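Local structure of protein interacting with HSP90 1 (Saccharomyces cerevisiae, 4CGU) at residues I97-K102 with R152-Y157. The protein takes part in pre-rRNA processing and is required for the interaction of NOP58 with snoRNA. Numbering follows the deposited sequence.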
loop_
_atom_site.group_PDB
_atom_site.type_symbol
_atom_site.label_atom_id
_atom_site.label_comp_id
_atom_site.label_asym_id
_atom_site.label_seq_id
_atom_site.Cartn_x
_atom_site.Cartn_y
_atom_site.Cartn_z
ATOM N N ILE B 97 -8.726 13.330 -8.246
ATOM C CA ILE B 97 -9.741 13.945 -7.402
ATOM C C ILE B 97 -9.193 15.250 -6.844
ATOM O O ILE B 97 -8.099 15.272 -6.291
ATOM C CB ILE B 97 -10.095 13.031 -6.222
ATOM C CG1 ILE B 97 -10.398 11.619 -6.727
ATOM C CG2 ILE B 97 -11.264 13.604 -5.421
ATOM C CD1 ILE B 97 -10.466 10.590 -5.632
ATOM N N LEU B 98 -9.949 16.331 -7.006
ATOM C CA LEU B 98 -9.630 17.615 -6.394
ATOM C C LEU B 98 -10.596 17.901 -5.262
ATOM O O LEU B 98 -11.812 17.923 -5.460
ATOM C CB LEU B 98 -9.737 18.751 -7.415
ATOM C CG LEU B 98 -8.888 18.666 -8.679
ATOM C CD1 LEU B 98 -8.924 19.983 -9.444
ATOM C CD2 LEU B 98 -7.469 18.299 -8.320
ATOM N N ILE B 99 -10.058 18.116 -4.069
ATOM C CA ILE B 99 -10.884 18.517 -2.945
ATOM C C ILE B 99 -10.484 19.923 -2.540
ATOM O O ILE B 99 -9.338 20.167 -2.171
ATOM C CB ILE B 99 -10.723 17.576 -1.749
ATOM C CG1 ILE B 99 -11.041 16.135 -2.162
ATOM C CG2 ILE B 99 -11.608 18.039 -0.589
ATOM C CD1 ILE B 99 -11.149 15.188 -1.002
ATOM N N GLU B 100 -11.432 20.847 -2.620
ATOM C CA GLU B 100 -11.145 22.255 -2.407
ATOM C C GLU B 100 -11.980 22.840 -1.268
ATOM O O GLU B 100 -13.194 22.663 -1.227
ATOM C CB GLU B 100 -11.414 23.016 -3.704
ATOM C CG GLU B 100 -11.058 24.474 -3.659
ATOM C CD GLU B 100 -11.181 25.151 -5.013
ATOM O OE1 GLU B 100 -11.258 24.433 -6.034
ATOM O OE2 GLU B 100 -11.207 26.400 -5.052
ATOM N N ASN B 101 -11.331 23.528 -0.333
ATOM C CA ASN B 101 -12.063 24.208 0.729
ATOM C C ASN B 101 -12.423 25.624 0.289
ATOM O O ASN B 101 -11.544 26.412 -0.061
ATOM C CB ASN B 101 -11.247 24.232 2.024
ATOM C CG ASN B 101 -12.072 24.661 3.236
ATOM O OD1 ASN B 101 -13.156 25.237 3.104
ATOM N ND2 ASN B 101 -11.551 24.381 4.427
ATOM N N LYS B 102 -13.715 25.938 0.310
ATOM C CA LYS B 102 -14.212 27.229 -0.172
ATOM C C LYS B 102 -14.610 28.187 0.949
ATOM O O LYS B 102 -14.996 29.325 0.686
ATOM C CB LYS B 102 -15.421 27.019 -1.088
ATOM C CG LYS B 102 -15.171 26.092 -2.258
ATOM C CD LYS B 102 -14.510 26.817 -3.411
ATOM C CE LYS B 102 -14.679 26.038 -4.708
ATOM N NZ LYS B 102 -14.069 26.736 -5.871
ATOM N N ARG B 152 -5.483 25.604 -0.324
ATOM C CA ARG B 152 -6.315 24.713 0.476
ATOM C C ARG B 152 -6.905 23.632 -0.415
ATOM O O ARG B 152 -8.118 23.422 -0.452
ATOM C CB ARG B 152 -7.409 25.488 1.218
ATOM C CG ARG B 152 -6.872 26.371 2.344
ATOM C CD ARG B 152 -7.999 27.063 3.086
ATOM N NE ARG B 152 -8.836 27.829 2.171
ATOM C CZ ARG B 152 -10.003 28.369 2.500
ATOM N NH1 ARG B 152 -10.474 28.229 3.734
ATOM N NH2 ARG B 152 -10.698 29.046 1.595
ATOM N N THR B 153 -6.036 22.964 -1.163
ATOM C CA THR B 153 -6.505 21.978 -2.122
ATOM C C THR B 153 -5.770 20.655 -1.952
ATOM O O THR B 153 -4.548 20.627 -1.804
ATOM C CB THR B 153 -6.356 22.494 -3.574
ATOM O OG1 THR B 153 -7.133 23.687 -3.742
ATOM C CG2 THR B 153 -6.843 21.456 -4.571
ATOM N N LEU B 154 -6.539 19.572 -1.922
ATOM C CA LEU B 154 -6.008 18.218 -1.998
ATOM C C LEU B 154 -6.106 17.725 -3.434
ATOM O O LEU B 154 -7.162 17.837 -4.060
ATOM C CB LEU B 154 -6.810 17.267 -1.108
ATOM C CG LEU B 154 -6.534 17.153 0.387
ATOM C CD1 LEU B 154 -7.408 16.049 0.981
ATOM C CD2 LEU B 154 -5.062 16.896 0.674
ATOM N N TYR B 155 -4.994 17.199 -3.945
ATOM C CA TYR B 155 -4.918 16.556 -5.252
ATOM C C TYR B 155 -4.656 15.075 -5.030
ATOM O O TYR B 155 -3.636 14.709 -4.459
ATOM C CB TYR B 155 -3.745 17.118 -6.063
ATOM C CG TYR B 155 -3.860 18.578 -6.431
ATOM C CD1 TYR B 155 -3.551 19.577 -5.516
ATOM C CD2 TYR B 155 -4.263 18.959 -7.703
ATOM C CE1 TYR B 155 -3.654 20.918 -5.858
ATOM C CE2 TYR B 155 -4.371 20.294 -8.055
ATOM C CZ TYR B 155 -4.065 21.268 -7.130
ATOM O OH TYR B 155 -4.169 22.594 -7.483
ATOM N N ILE B 156 -5.561 14.222 -5.493
ATOM C CA ILE B 156 -5.428 12.785 -5.299
ATOM C C ILE B 156 -5.343 12.044 -6.634
ATOM O O ILE B 156 -6.230 12.163 -7.471
ATOM C CB ILE B 156 -6.610 12.239 -4.486
ATOM C CG1 ILE B 156 -6.701 12.976 -3.145
ATOM C CG2 ILE B 156 -6.480 10.735 -4.297
ATOM C CD1 ILE B 156 -8.000 12.751 -2.410
ATOM N N TYR B 157 -4.270 11.286 -6.829
ATOM C CA TYR B 157 -4.065 10.559 -8.078
ATOM C C TYR B 157 -4.091 9.063 -7.844
ATOM O O TYR B 157 -3.338 8.542 -7.020
ATOM C CB TYR B 157 -2.744 10.965 -8.730
ATOM C CG TYR B 157 -2.709 12.418 -9.144
ATOM C CD1 TYR B 157 -2.361 13.414 -8.237
ATOM C CD2 TYR B 157 -3.040 12.798 -10.443
ATOM C CE1 TYR B 157 -2.331 14.750 -8.615
ATOM C CE2 TYR B 157 -3.019 14.128 -10.825
ATOM C CZ TYR B 157 -2.664 15.096 -9.910
ATOM O OH TYR B 157 -2.640 16.412 -10.296
#
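The R152 guanidinium lies stacked on the side-chain amide of N101, the two planes 16° apart, with NH1 3.9 Å from N101 CG; the backbone carbonyl of N101 sits over one face of the same group. R152 NH2 approaches N101 O at a poor angle, and NH1 donates a hydrogen bond to A103 O. The amide is fixed in turn by E80 N and A103 N at OD1 and D109 OD2 at ND2. A bend at chi3 (-56°) turns the guanidinium towards N101. An alanine in place of R152 would probably leave the N101 amide without its stacked partner and A103 O without this donor. At the Y155 ring, L98 comes in obliquely, its CD2 3.3 Å from Y155 CD2. On one face of the sheet I97 packs on I156 and I99 on L154, each pair with CB atoms 4.0 Å apart; E100 and T153 share the other face with L98 and Y155. Two reciprocal pairs of backbone bonds, I97 with I156 and I99 with L154, zip the strands in antiparallel register, and N101 N to R152 O (3.2 Å, N-H...O 173°) closes the end, beside the G1 bulge that R152 and T153 form opposite I148. These are the central strands of the four-stranded sheet in this C-terminal CS domain, a beta-sandwich of the HSP20 clan: 81-87 flanks 95-101, 144-148 flanks 153-157, and I97 and I99 reach I130 on strand 129-131 of the second sheet.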